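Local coordinates for muscarinic toxin-like protein 3 homolog (Ophiophagus hannah, PDB 3HH7) that acts as a homodimeric three-finger neurotoxin of king cobra venom, probably blocking nicotinic acetylcholine receptors at the postsynaptic membrane, at residues 21-26 against 40-45. Sequence-based numbering, arbitrary orientation.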
loop_
_atom_site.group_PDB
_atom_site.type_symbol
_atom_site.label_atom_id
_atom_site.label_comp_id
_atom_site.label_asym_id
_atom_site.label_seq_id
_atom_site.Cartn_x
_atom_site.Cartn_y
_atom_site.Cartn_z
ATOM N N GLY A 21 -7.366 -3.666 -15.959
ATOM C CA GLY A 21 -6.345 -4.134 -15.031
ATOM C C GLY A 21 -5.653 -2.988 -14.324
ATOM O O GLY A 21 -4.460 -3.082 -14.015
ATOM N N TYR A 22 -6.405 -1.915 -14.064
ATOM C CA TYR A 22 -5.872 -0.732 -13.390
ATOM C C TYR A 22 -6.510 -0.439 -12.058
ATOM O O TYR A 22 -7.718 -0.568 -11.865
ATOM C CB TYR A 22 -6.017 0.510 -14.267
ATOM C CG TYR A 22 -4.978 0.614 -15.339
ATOM C CD1 TYR A 22 -3.857 1.426 -15.175
ATOM C CD2 TYR A 22 -5.105 -0.107 -16.523
ATOM C CE1 TYR A 22 -2.894 1.523 -16.159
ATOM C CE2 TYR A 22 -4.146 -0.017 -17.517
ATOM C CZ TYR A 22 -3.049 0.796 -17.334
ATOM O OH TYR A 22 -2.107 0.879 -18.323
ATOM N N PHE A 23 -5.663 0.002 -11.142
ATOM C CA PHE A 23 -6.091 0.453 -9.830
ATOM C C PHE A 23 -5.322 1.725 -9.494
ATOM O O PHE A 23 -4.586 2.253 -10.339
ATOM C CB PHE A 23 -5.878 -0.651 -8.790
ATOM C CG PHE A 23 -4.528 -1.337 -8.878
ATOM C CD1 PHE A 23 -4.346 -2.452 -9.700
ATOM C CD2 PHE A 23 -3.458 -0.903 -8.100
ATOM C CE1 PHE A 23 -3.127 -3.107 -9.756
ATOM C CE2 PHE A 23 -2.229 -1.555 -8.163
ATOM C CZ PHE A 23 -2.064 -2.658 -8.993
ATOM N N CYS A 24 -5.519 2.229 -8.285
ATOM C CA CYS A 24 -4.876 3.477 -7.866
ATOM C C CYS A 24 -3.710 3.224 -6.931
ATOM O O CYS A 24 -3.672 2.213 -6.199
ATOM C CB CYS A 24 -5.877 4.369 -7.133
ATOM S SG CYS A 24 -7.418 4.660 -8.020
ATOM N N TYR A 25 -2.771 4.162 -6.916
ATOM C CA TYR A 25 -1.733 4.131 -5.892
ATOM C C TYR A 25 -1.449 5.507 -5.311
ATOM O O TYR A 25 -1.711 6.555 -5.934
ATOM C CB TYR A 25 -0.431 3.518 -6.421
ATOM C CG TYR A 25 0.339 4.439 -7.344
ATOM C CD1 TYR A 25 1.402 5.197 -6.860
ATOM C CD2 TYR A 25 -0.011 4.560 -8.687
ATOM C CE1 TYR A 25 2.110 6.055 -7.701
ATOM C CE2 TYR A 25 0.674 5.409 -9.543
ATOM C CZ TYR A 25 1.732 6.155 -9.050
ATOM O OH TYR A 25 2.392 6.999 -9.924
ATOM N N LYS A 26 -0.884 5.467 -4.118
ATOM C CA LYS A 26 -0.319 6.622 -3.445
ATOM C C LYS A 26 1.023 6.179 -2.867
ATOM O O LYS A 26 1.099 5.189 -2.154
ATOM C CB LYS A 26 -1.247 7.125 -2.334
ATOM C CG LYS A 26 -0.780 8.380 -1.651
ATOM C CD LYS A 26 -1.759 8.763 -0.573
ATOM C CE LYS A 26 -1.474 10.146 -0.053
ATOM N NZ LYS A 26 -2.342 10.410 1.149
ATOM N N GLY A 40 -1.596 8.091 -8.628
ATOM C CA GLY A 40 -2.114 7.868 -9.959
ATOM C C GLY A 40 -2.693 6.493 -10.243
ATOM O O GLY A 40 -2.894 5.682 -9.344
ATOM N N CYS A 41 -3.006 6.272 -11.514
ATOM C CA CYS A 41 -3.377 4.962 -12.036
ATOM C C CYS A 41 -2.156 4.092 -12.222
ATOM O O CYS A 41 -1.074 4.577 -12.580
ATOM C CB CYS A 41 -4.046 5.118 -13.404
ATOM S SG CYS A 41 -5.619 5.924 -13.376
ATOM N N THR A 42 -2.339 2.794 -12.006
ATOM C CA THR A 42 -1.273 1.826 -12.264
ATOM C C THR A 42 -1.843 0.429 -12.462
ATOM O O THR A 42 -2.953 0.143 -12.007
ATOM C CB THR A 42 -0.232 1.810 -11.118
ATOM O OG1 THR A 42 0.895 0.992 -11.482
ATOM C CG2 THR A 42 -0.865 1.298 -9.804
ATOM N N PHE A 43 -1.087 -0.426 -13.146
ATOM C CA PHE A 43 -1.442 -1.842 -13.253
ATOM C C PHE A 43 -0.575 -2.739 -12.355
ATOM O O PHE A 43 -0.792 -3.962 -12.256
ATOM C CB PHE A 43 -1.415 -2.318 -14.726
ATOM C CG PHE A 43 -0.084 -2.148 -15.418
ATOM C CD1 PHE A 43 0.966 -3.031 -15.175
ATOM C CD2 PHE A 43 0.098 -1.135 -16.361
ATOM C CE1 PHE A 43 2.190 -2.885 -15.830
ATOM C CE2 PHE A 43 1.322 -0.982 -17.030
ATOM C CZ PHE A 43 2.365 -1.856 -16.759
ATOM N N THR A 44 0.403 -2.121 -11.698
ATOM C CA THR A 44 1.277 -2.809 -10.746
ATOM C C THR A 44 1.499 -1.934 -9.503
ATOM O O THR A 44 1.704 -0.716 -9.610
ATOM C CB THR A 44 2.626 -3.227 -11.399
ATOM O OG1 THR A 44 3.461 -3.882 -10.435
ATOM C CG2 THR A 44 3.360 -2.036 -11.957
ATOM N N CYS A 45 1.465 -2.561 -8.330
ATOM C CA CYS A 45 1.652 -1.818 -7.091
ATOM C C CYS A 45 3.133 -1.480 -6.931
ATOM O O CYS A 45 3.955 -2.386 -6.970
ATOM C CB CYS A 45 1.147 -2.646 -5.908
ATOM S SG CYS A 45 1.070 -1.705 -4.386
#
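T42 sits between two aromatic rings, F23 on one hand and Y25 on the other, and its methyl touches both: CG2 lies 3.6 Å from F23 CE2 and also 3.6 Å from Y25 CD2. With CG2 between backbone N and carbonyl carbon, OG1 is left anti to the N (chi1 -172°) and turns to its own chain, donating to T44 O at 2.7 Å; that bond spans the turn out of the strand. T42 O lies over the centre of one face of the F23 ring, and beyond the turn C45 N comes to its edge, in plane, 3.6 Å from CZ. L48 of the second subunit also packs on F23. Y25 leans across toward the 40-42 strand, covering G40: G40 N stands over one face of its ring, off toward the rim, G40 O lies 3.2 Å from Y25 CD2, and C41 O meets the edge, while the hydroxyl goes on to E38. Underneath is the base of the antiparallel hairpin 23-31/34-42, the central finger of the three-finger fold, where F23 pairs with T42 and Y25 with G40 through two backbone bonds each; F23 N to T42 O is 2.8 Å and nearly straight at 172°. Between them C24 and C41 face each other as a non-hydrogen-bonded pair; C24 is disulfide-bonded to C3 and C41 to C17. Past the strand ends, in an offset edge-to-face pair, F43 turns its ring edge to the face of Y22, centroids 5.8 Å apart and planes at 90°, and its CB sits over the middle of the tyrosine ring.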